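Protein (hdlp (histone deacetylase-like protein)) (Aquifex aeolicus, PDB 1C3P) probably removes acetyl groups from acetylated substrates as a zinc-dependent histone deacetylase homologue. Local coordinates at residues D64-N67 and T68-A72; G108-V111 and Q112-E116; G174-E177 and A178-T182; G296-P299 and Y300-A303. All blocks are in the same frame, centred on the assembly; numbering follows the deposited sequence.

Contact 1 of 4, residues D64-N67 and T68-A72; sequences DYIN and TLMEA
Leu69 lays its branched end over one face of the Tyr65 ring, one helical turn further along. Leu69 CD1 stands 4.1 Å from the Tyr65 ring centroid and 27° off the ring normal, a CH-pi contact, and Leu69 CG sits above the same face nearer the rim. The tyrosine is brought to this position by its first torsion: with CG anti to the backbone N (chi1 174°), the ring leans along the helix toward the next turn. A leucine suits the place because its two methyls can spread over a flat surface; they reach as far as the phenolic OH, which still bonds to the carbonyl of Tyr143. Beside this pair, Ile66 CD1 comes within 4.3 Å of Leu69 CD1, and Ile66 CG2 lies at the same separation from the sulfur, SD, of Met70, so the apolar strip widens round the helix.

On another side of the helix Thr68 turns its hydroxyl back on the preceding turn. Thr68 OG1 gives a hydrogen bond of 2.7 Å to Asp64 O, and Thr68 N bonds to that same oxygen at 3.0 Å. The two donors arrive from opposite faces of the carbonyl plane, so one oxygen is gripped twice and the threonine hydroxyl is satisfied inside the helix. The backbone bonds continue regularly from Leu69 N to Tyr65 O and from Met70 N to Ile66 O.

Within helix 63-75, Ile66, Leu69 and Met70 pack on Phe100 of helix 98-118, Ile66 also meets Leu57 of helix 54-57, and Thr68 rests against Ala82 and Tyr86 of helix 82-86.

Contact 2 of 4, residues G108-V111 and Q112-E116; sequences GSTV and QAIEE
Ile114 meets Thr110 one turn back, and the backbone joins them first: Ile114 N gives a hydrogen bond of 3.0 Å to Thr110 O. The same i to i+4 pattern links Gln112 N to Gly108 O and Glu115 N to Val111 O, the last at 2.8 Å with the donor in the carbonyl plane.

Apolar contact runs along the same turns. Ile114 CD1 approaches Thr110 CG2 at 4.1 Å, methyl against methyl. The threonine serves two surroundings at once: CG2, anti to its own N, follows the helix toward the isoleucine, while OG1 bonds to Asn146 and Asn125. Val111 CG1 lies 3.7 Å from Glu115 OE2, so one valine methyl sits beside a carboxylate oxygen whose charge is met by Arg50 in a salt bridge.

Gln112 contributes mainly through its aliphatic part. With CG beside the backbone N (chi1 -63°), the extended chain runs back along the preceding turn, and Gln112 CG comes to 3.1 Å from Gly108 O. With a serine in its place, the Gly108 carbonyl and Ile7 would probably lose the methylenes that cover them.

Among polar groups, Ser109 OG bonds to Leu105 O of the preceding turn and to the hydroxyls of Ser49 and Tyr12. Ser109 and Ala113 are small enough for the helix to lie close on Ile7 of strand 4-8 and Asn125 of strand 122-125, while Ile114 packs on helix 146-156: helix 98-118 is thus one of the sheet-covering helices of the alpha/beta, arginase-like deacetylase fold.

Contact 3 of 4, residues G174-E177 and A178-T182; sequences GVQE and AFYDT
The amide of Gln176 and the ring of Tyr180 run side by side in the same direction, their planes only 19° apart. Gln176 CG is 3.5 Å from Tyr180 CD2, and Gln176 NE2 stands 3.6 Å from Tyr180 CE2, so the chain follows the ring from its root outward. Phe179 is placed differently: the methyl of Ala178 covers one face of its ring, offset toward the rim, while Val175 CG1 meets the edge in the ring plane, 3.9 Å from Phe179 CD1.

Gln176 reaches the tyrosine because CG is anti to the backbone N (chi1 175°) and the rest of the chain is extended. Its end is fixed by two bonds elsewhere, OE1 accepting from Asn219 ND2 and NE2 donating to Glu207 OE1. A glutamine fits here, as one amide can serve a donor and an acceptor while its methylenes support an aromatic neighbour.

Gln176 and its neighbours belong to helix 173-179, the crossover helix of the beta-alpha-beta unit that leads from strand 162-166 to strand 185-192. The loop between strand 162-166 and this helix carries the zinc ligands Asp168 and His170, and the Val175 side chain lies about 10 Å from that of Asp168.

The backbone bonds lengthen from Ala178 onward. Ala178 N binds Gly174 O at 3.1 Å, but Phe179 N divides itself between Val175 O at 3.3 Å and a weak bond to Gln176 O. Tyr180 N makes a weak, straight bond of 3.4 Å to Glu177 O, and Phe179 to Thr182 form a type I beta turn. Phe179, bulky and apolar, packs on Val185 and on Ile151 of helix 146-156.

Contact 4 of 4, residues G296-P299 and Y300-A303; sequences GYHP and YALA
With CG anti to the backbone N (chi1 -174°), the His298 imidazole reaches forward beside the first turn of the helix, to Tyr300 and Ala301, while chi1 of -66° at Tyr300 sets that ring beside its own N, to meet it. The two form an offset edge-to-face pair, the histidine edge turned to the tyrosine face, with planes at 86°. NE2 of His298 comes within 3.4 Å of Tyr300 CB, and the imidazole edge also borders Ala301 N, which lies in its plane. Pro299 CD covers part of one imidazole face.

His298 is the N-cap residue of helix 299-314, and its carbonyl starts the helical bonding: Leu302 N reaches His298 O at 2.9 Å. Proline suits the first helical position, where no backbone N-H is required, and Ala303 N donates to Pro299 O at 3.0 Å. Were His298 cut back to an alanine, the Tyr300 face would probably lose its edge partner, and Phe335 the ring it meets.

Leu302 CD1 lies 4.0 Å from Gly296 O, which also takes a hydrogen bond from Arg27 NE. Gly296 lies about 4 Å from the side chain of the zinc ligand Asp258, nearest atoms, and Ala303 is small enough to pack on Leu30 and Phe34 of helix 28-37.

The four contacts follow one another along the chain in numerical order, none enclosing another, and all belong to the histone deacetylase domain. Contacts 2, 3 and 4 sit on helices 98-118, 173-179 and 299-314 around the parallel eight-stranded sheet; contact 1, on helix 63-75, is the most peripheral, with its centre about 24 Å from that of the chain, yet its helix packs against the helix of contact 2. Centres are about 21 Å apart for contacts 2 and 3, and 28 Å for 3 and 4, which flank the chain's centre on opposite sides. Contact 4 borders the zinc site directly and contact 3 lies in the helix following two of its ligands, whereas contacts 1 and 2 are away from it.

Contact 1 of 4, residues D64-N67 and T68-A72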
loop_
_atom_site.group_PDB
_atom_site.type_symbol
_atom_site.label_atom_id
_atom_site.label_comp_id
_atom_site.label_asym_id
_atom_site.label_seq_id
_atom_site.Cartn_x
_atom_site.Cartn_y
_atom_site.Cartn_z
ATOM N N ASP A 64 -13.411 -14.716 15.896
ATOM C CA ASP A 64 -13.941 -15.788 15.058
ATOM C C ASP A 64 -13.311 -15.740 13.656
ATOM O O ASP A 64 -13.000 -16.787 13.069
ATOM C CB ASP A 64 -15.463 -15.689 14.921
ATOM C CG ASP A 64 -15.914 -14.378 14.285
ATOM O OD1 ASP A 64 -17.055 -14.316 13.774
ATOM O OD2 ASP A 64 -15.139 -13.400 14.310
ATOM N N TYR A 65 -13.141 -14.531 13.123
ATOM C CA TYR A 65 -12.539 -14.352 11.798
ATOM C C TYR A 65 -11.065 -14.769 11.824
ATOM O O TYR A 65 -10.635 -15.544 10.976
ATOM C CB TYR A 65 -12.678 -12.885 11.318
ATOM C CG TYR A 65 -11.954 -12.609 10.010
ATOM C CD1 TYR A 65 -12.214 -13.374 8.865
ATOM C CD2 TYR A 65 -10.987 -11.599 9.923
ATOM C CE1 TYR A 65 -11.522 -13.148 7.665
ATOM C CE2 TYR A 65 -10.288 -11.365 8.728
ATOM C CZ TYR A 65 -10.552 -12.140 7.608
ATOM O OH TYR A 65 -9.821 -11.945 6.452
ATOM N N ILE A 66 -10.306 -14.272 12.798
ATOM C CA ILE A 66 -8.895 -14.619 12.907
ATOM C C ILE A 66 -8.759 -16.117 13.093
ATOM O O ILE A 66 -7.931 -16.731 12.431
ATOM C CB ILE A 66 -8.210 -13.889 14.097
ATOM C CG1 ILE A 66 -8.198 -12.389 13.828
ATOM C CG2 ILE A 66 -6.778 -14.407 14.298
ATOM C CD1 ILE A 66 -7.375 -12.019 12.579
ATOM N N ASN A 67 -9.570 -16.714 13.975
ATOM C CA ASN A 67 -9.467 -18.158 14.198
ATOM C C ASN A 67 -9.752 -18.940 12.928
ATOM O O ASN A 67 -9.148 -19.997 12.696
ATOM C CB ASN A 67 -10.396 -18.651 15.316
ATOM C CG ASN A 67 -9.940 -18.207 16.702
ATOM O OD1 ASN A 67 -8.784 -17.857 16.908
ATOM N ND2 ASN A 67 -10.851 -18.239 17.657
ATOM N N THR A 68 -10.646 -18.416 12.097
ATOM C CA THR A 68 -10.978 -19.083 10.850
ATOM C C THR A 68 -9.791 -19.043 9.888
ATOM O O THR A 68 -9.510 -20.023 9.204
ATOM C CB THR A 68 -12.208 -18.449 10.179
ATOM O OG1 THR A 68 -13.349 -18.611 11.042
ATOM C CG2 THR A 68 -12.499 -19.134 8.861
ATOM N N LEU A 69 -9.084 -17.920 9.845
ATOM C CA LEU A 69 -7.923 -17.831 8.968
ATOM C C LEU A 69 -6.858 -18.841 9.406
ATOM O O LEU A 69 -6.215 -19.492 8.576
ATOM C CB LEU A 69 -7.315 -16.422 8.999
ATOM C CG LEU A 69 -8.140 -15.259 8.441
ATOM C CD1 LEU A 69 -7.427 -13.937 8.702
ATOM C CD2 LEU A 69 -8.349 -15.458 6.959
ATOM N N MET A 70 -6.663 -18.968 10.711
ATOM C CA MET A 70 -5.664 -19.910 11.217
ATOM C C MET A 70 -6.026 -21.359 10.929
ATOM O O MET A 70 -5.159 -22.158 10.595
ATOM C CB MET A 70 -5.477 -19.740 12.714
ATOM C CG MET A 70 -5.052 -18.327 13.105
ATOM S SD MET A 70 -4.826 -18.146 14.906
ATOM C CE MET A 70 -3.274 -18.982 15.105
ATOM N N GLU A 71 -7.298 -21.701 11.093
ATOM C CA GLU A 71 -7.753 -23.065 10.847
ATOM C C GLU A 71 -7.719 -23.382 9.354
ATOM O O GLU A 71 -7.245 -24.446 8.938
ATOM C CB GLU A 71 -9.176 -23.247 11.375
ATOM C CG GLU A 71 -9.720 -24.635 11.161
ATOM C CD GLU A 71 -9.198 -25.645 12.172
ATOM O OE1 GLU A 71 -9.738 -26.775 12.210
ATOM O OE2 GLU A 71 -8.263 -25.313 12.931
ATOM N N ALA A 72 -8.214 -22.459 8.535
ATOM C CA ALA A 72 -8.216 -22.676 7.093
ATOM C C ALA A 72 -6.803 -22.899 6.566
ATOM O O ALA A 72 -6.560 -23.802 5.760
ATOM C CB ALA A 72 -8.832 -21.480 6.380
#

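Contact 2 of 4, residues G108-V111 and Q112-E116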
loop_
_atom_site.group_PDB
_atom_site.type_symbol
_atom_site.label_atom_id
_atom_site.label_comp_id
_atom_site.label_asym_id
_atom_site.label_seq_id
_atom_site.Cartn_x
_atom_site.Cartn_y
_atom_site.Cartn_z
ATOM N N GLY A 108 2.667 -7.642 11.574
ATOM C CA GLY A 108 3.579 -7.419 12.671
ATOM C C GLY A 108 4.601 -6.381 12.215
ATOM O O GLY A 108 5.061 -5.566 13.016
ATOM N N SER A 109 4.953 -6.403 10.926
ATOM C CA SER A 109 5.930 -5.455 10.376
ATOM C C SER A 109 5.415 -4.010 10.419
ATOM O O SER A 109 6.195 -3.041 10.492
ATOM C CB SER A 109 6.302 -5.860 8.943
ATOM O OG SER A 109 6.944 -7.126 8.928
ATOM N N THR A 110 4.099 -3.853 10.358
ATOM C CA THR A 110 3.512 -2.527 10.446
ATOM C C THR A 110 3.574 -2.050 11.883
ATOM O O THR A 110 3.820 -0.872 12.120
ATOM C CB THR A 110 2.071 -2.523 9.927
ATOM O OG1 THR A 110 2.117 -2.559 8.495
ATOM C CG2 THR A 110 1.302 -1.284 10.428
ATOM N N VAL A 111 3.378 -2.957 12.843
ATOM C CA VAL A 111 3.482 -2.552 14.230
ATOM C C VAL A 111 4.950 -2.176 14.489
ATOM O O VAL A 111 5.245 -1.189 15.171
ATOM C CB VAL A 111 3.031 -3.679 15.206
ATOM C CG1 VAL A 111 3.290 -3.239 16.639
ATOM C CG2 VAL A 111 1.542 -3.967 15.024
ATOM N N GLN A 112 5.878 -2.948 13.926
ATOM C CA GLN A 112 7.296 -2.642 14.088
ATOM C C GLN A 112 7.610 -1.280 13.487
ATOM O O GLN A 112 8.373 -0.505 14.052
ATOM C CB GLN A 112 8.162 -3.714 13.425
ATOM C CG GLN A 112 7.993 -5.087 14.044
ATOM C CD GLN A 112 8.821 -6.131 13.349
ATOM O OE1 GLN A 112 9.975 -6.391 13.724
ATOM N NE2 GLN A 112 8.252 -6.726 12.310
ATOM N N ALA A 113 7.044 -0.986 12.322
ATOM C CA ALA A 113 7.281 0.322 11.714
ATOM C C ALA A 113 6.791 1.416 12.660
ATOM O O ALA A 113 7.433 2.453 12.828
ATOM C CB ALA A 113 6.555 0.432 10.391
ATOM N N ILE A 114 5.639 1.201 13.269
ATOM C CA ILE A 114 5.133 2.208 14.189
ATOM C C ILE A 114 6.023 2.308 15.424
ATOM O O ILE A 114 6.309 3.417 15.906
ATOM C CB ILE A 114 3.698 1.913 14.598
ATOM C CG1 ILE A 114 2.794 2.022 13.355
ATOM C CG2 ILE A 114 3.247 2.928 15.656
ATOM C CD1 ILE A 114 1.385 1.417 13.565
ATOM N N GLU A 115 6.472 1.161 15.931
ATOM C CA GLU A 115 7.364 1.150 17.105
ATOM C C GLU A 115 8.608 1.991 16.826
ATOM O O GLU A 115 9.037 2.791 17.661
ATOM C CB GLU A 115 7.799 -0.280 17.464
ATOM C CG GLU A 115 6.710 -1.141 18.068
ATOM C CD GLU A 115 7.118 -2.603 18.209
ATOM O OE1 GLU A 115 8.248 -2.973 17.809
ATOM O OE2 GLU A 115 6.300 -3.396 18.711
ATOM N N GLU A 116 9.186 1.800 15.645
ATOM C CA GLU A 116 10.383 2.534 15.255
ATOM C C GLU A 116 10.126 4.022 15.154
ATOM O O GLU A 116 10.940 4.830 15.609
ATOM C CB GLU A 116 10.906 2.013 13.927
ATOM C CG GLU A 116 11.497 0.630 14.020
ATOM C CD GLU A 116 12.587 0.563 15.076
ATOM O OE1 GLU A 116 13.561 1.334 14.979
ATOM O OE2 GLU A 116 12.464 -0.253 16.003
#

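Contact 3 of 4, residues G174-E177 and A178-T182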
loop_
_atom_site.group_PDB
_atom_site.type_symbol
_atom_site.label_atom_id
_atom_site.label_comp_id
_atom_site.label_asym_id
_atom_site.label_seq_id
_atom_site.Cartn_x
_atom_site.Cartn_y
_atom_site.Cartn_z
ATOM N N GLY A 174 -11.471 -1.170 3.061
ATOM C CA GLY A 174 -11.375 -1.766 4.376
ATOM C C GLY A 174 -11.069 -0.689 5.410
ATOM O O GLY A 174 -11.730 -0.624 6.443
ATOM N N VAL A 175 -10.066 0.149 5.154
ATOM C CA VAL A 175 -9.718 1.228 6.090
ATOM C C VAL A 175 -10.875 2.244 6.216
ATOM O O VAL A 175 -11.166 2.748 7.305
ATOM C CB VAL A 175 -8.423 1.955 5.624
ATOM C CG1 VAL A 175 -7.983 3.014 6.674
ATOM C CG2 VAL A 175 -7.312 0.927 5.403
ATOM N N GLN A 176 -11.533 2.554 5.104
ATOM C CA GLN A 176 -12.648 3.502 5.159
ATOM C C GLN A 176 -13.729 3.032 6.125
ATOM O O GLN A 176 -14.179 3.776 6.994
ATOM C CB GLN A 176 -13.279 3.690 3.775
ATOM C CG GLN A 176 -14.520 4.574 3.813
ATOM C CD GLN A 176 -15.053 4.903 2.451
ATOM O OE1 GLN A 176 -14.340 5.472 1.621
ATOM N NE2 GLN A 176 -16.326 4.560 2.202
ATOM N N GLU A 177 -14.148 1.786 5.968
ATOM C CA GLU A 177 -15.190 1.241 6.835
ATOM C C GLU A 177 -14.766 1.255 8.293
ATOM O O GLU A 177 -15.541 1.608 9.189
ATOM C CB GLU A 177 -15.509 -0.189 6.406
ATOM C CG GLU A 177 -16.633 -0.836 7.218
ATOM C CD GLU A 177 -16.992 -2.210 6.688
ATOM O OE1 GLU A 177 -16.583 -3.229 7.290
ATOM O OE2 GLU A 177 -17.665 -2.265 5.639
ATOM N N ALA A 178 -13.516 0.882 8.528
ATOM C CA ALA A 178 -12.974 0.816 9.882
ATOM C C ALA A 178 -13.053 2.113 10.695
ATOM O O ALA A 178 -13.242 2.087 11.918
ATOM C CB ALA A 178 -11.532 0.327 9.826
ATOM N N PHE A 179 -12.919 3.249 10.026
ATOM C CA PHE A 179 -12.926 4.529 10.720
ATOM C C PHE A 179 -13.957 5.509 10.218
ATOM O O PHE A 179 -13.882 6.707 10.511
ATOM C CB PHE A 179 -11.536 5.137 10.604
ATOM C CG PHE A 179 -10.474 4.216 11.089
ATOM C CD1 PHE A 179 -9.652 3.532 10.192
ATOM C CD2 PHE A 179 -10.376 3.932 12.448
ATOM C CE1 PHE A 179 -8.742 2.563 10.649
ATOM C CE2 PHE A 179 -9.472 2.965 12.913
ATOM C CZ PHE A 179 -8.656 2.280 12.006
ATOM N N TYR A 180 -14.932 4.983 9.492
ATOM C CA TYR A 180 -15.975 5.792 8.892
ATOM C C TYR A 180 -16.774 6.582 9.922
ATOM O O TYR A 180 -17.212 7.710 9.661
ATOM C CB TYR A 180 -16.928 4.890 8.115
ATOM C CG TYR A 180 -17.564 5.594 6.958
ATOM C CD1 TYR A 180 -18.946 5.656 6.825
ATOM C CD2 TYR A 180 -16.765 6.177 5.957
ATOM C CE1 TYR A 180 -19.526 6.271 5.735
ATOM C CE2 TYR A 180 -17.333 6.796 4.862
ATOM C CZ TYR A 180 -18.720 6.838 4.757
ATOM O OH TYR A 180 -19.300 7.438 3.677
ATOM N N ASP A 181 -16.939 5.962 11.085
ATOM C CA ASP A 181 -17.698 6.478 12.223
ATOM C C ASP A 181 -16.996 7.414 13.225
ATOM O O ASP A 181 -17.643 7.975 14.117
ATOM C CB ASP A 181 -18.282 5.253 12.954
ATOM C CG ASP A 181 -18.324 5.415 14.451
ATOM O OD1 ASP A 181 -17.254 5.636 15.058
ATOM O OD2 ASP A 181 -19.425 5.300 15.029
ATOM N N THR A 182 -15.691 7.603 13.094
ATOM C CA THR A 182 -14.999 8.445 14.059
ATOM C C THR A 182 -14.295 9.671 13.513
ATOM O O THR A 182 -13.872 9.700 12.367
ATOM C CB THR A 182 -13.962 7.614 14.873
ATOM O OG1 THR A 182 -13.281 8.468 15.792
ATOM C CG2 THR A 182 -12.925 6.973 13.952
#

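Contact 4 of 4, residues G296-P299 and Y300-A303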
loop_
_atom_site.group_PDB
_atom_site.type_symbol
_atom_site.label_atom_id
_atom_site.label_comp_id
_atom_site.label_asym_id
_atom_site.label_seq_id
_atom_site.Cartn_x
_atom_site.Cartn_y
_atom_site.Cartn_z
ATOM N N GLY A 296 0.863 -3.613 -5.847
ATOM C CA GLY A 296 1.858 -3.374 -6.878
ATOM C C GLY A 296 1.991 -4.776 -7.417
ATOM O O GLY A 296 2.275 -5.697 -6.656
ATOM N N TYR A 297 1.802 -4.952 -8.720
ATOM C CA TYR A 297 1.807 -6.294 -9.267
ATOM C C TYR A 297 2.786 -6.575 -10.404
ATOM O O TYR A 297 2.790 -7.681 -10.942
ATOM C CB TYR A 297 0.371 -6.638 -9.685
ATOM C CG TYR A 297 -0.650 -6.307 -8.596
ATOM C CD1 TYR A 297 -1.133 -4.998 -8.416
ATOM C CD2 TYR A 297 -1.070 -7.286 -7.704
ATOM C CE1 TYR A 297 -2.012 -4.686 -7.362
ATOM C CE2 TYR A 297 -1.941 -6.984 -6.655
ATOM C CZ TYR A 297 -2.407 -5.698 -6.486
ATOM O OH TYR A 297 -3.264 -5.451 -5.428
ATOM N N HIS A 298 3.604 -5.584 -10.759
ATOM C CA HIS A 298 4.617 -5.740 -11.803
ATOM C C HIS A 298 5.949 -5.736 -11.058
ATOM O O HIS A 298 6.300 -4.746 -10.416
ATOM C CB HIS A 298 4.610 -4.575 -12.784
ATOM C CG HIS A 298 5.547 -4.778 -13.934
ATOM N ND1 HIS A 298 5.166 -5.379 -15.114
ATOM C CD2 HIS A 298 6.878 -4.561 -14.035
ATOM C CE1 HIS A 298 6.221 -5.523 -15.894
ATOM N NE2 HIS A 298 7.274 -5.034 -15.264
ATOM N N PRO A 299 6.715 -6.836 -11.147
ATOM C CA PRO A 299 8.002 -6.945 -10.458
ATOM C C PRO A 299 9.033 -5.854 -10.729
ATOM O O PRO A 299 9.693 -5.372 -9.807
ATOM C CB PRO A 299 8.489 -8.341 -10.871
ATOM C CG PRO A 299 7.868 -8.508 -12.247
ATOM C CD PRO A 299 6.453 -8.069 -11.911
ATOM N N TYR A 300 9.187 -5.480 -11.988
ATOM C CA TYR A 300 10.149 -4.448 -12.333
ATOM C C TYR A 300 9.723 -3.096 -11.788
ATOM O O TYR A 300 10.533 -2.344 -11.239
ATOM C CB TYR A 300 10.275 -4.326 -13.845
ATOM C CG TYR A 300 10.857 -5.516 -14.577
ATOM C CD1 TYR A 300 10.998 -6.762 -13.966
ATOM C CD2 TYR A 300 11.211 -5.404 -15.918
ATOM C CE1 TYR A 300 11.471 -7.862 -14.682
ATOM C CE2 TYR A 300 11.680 -6.484 -16.638
ATOM C CZ TYR A 300 11.804 -7.710 -16.018
ATOM O OH TYR A 300 12.227 -8.783 -16.758
ATOM N N ALA A 301 8.444 -2.789 -11.977
ATOM C CA ALA A 301 7.877 -1.514 -11.560
ATOM C C ALA A 301 8.000 -1.359 -10.061
ATOM O O ALA A 301 8.438 -0.325 -9.567
ATOM C CB ALA A 301 6.412 -1.431 -11.981
ATOM N N LEU A 302 7.596 -2.409 -9.356
ATOM C CA LEU A 302 7.640 -2.449 -7.910
ATOM C C LEU A 302 9.054 -2.246 -7.394
ATOM O O LEU A 302 9.300 -1.360 -6.587
ATOM C CB LEU A 302 7.073 -3.797 -7.439
ATOM C CG LEU A 302 7.113 -4.267 -5.982
ATOM C CD1 LEU A 302 6.227 -5.495 -5.840
ATOM C CD2 LEU A 302 8.527 -4.605 -5.559
ATOM N N ALA A 303 9.989 -3.059 -7.880
ATOM C CA ALA A 303 11.366 -2.974 -7.418
ATOM C C ALA A 303 12.024 -1.626 -7.611
ATOM O O ALA A 303 12.657 -1.104 -6.692
ATOM C CB ALA A 303 12.205 -4.054 -8.078
#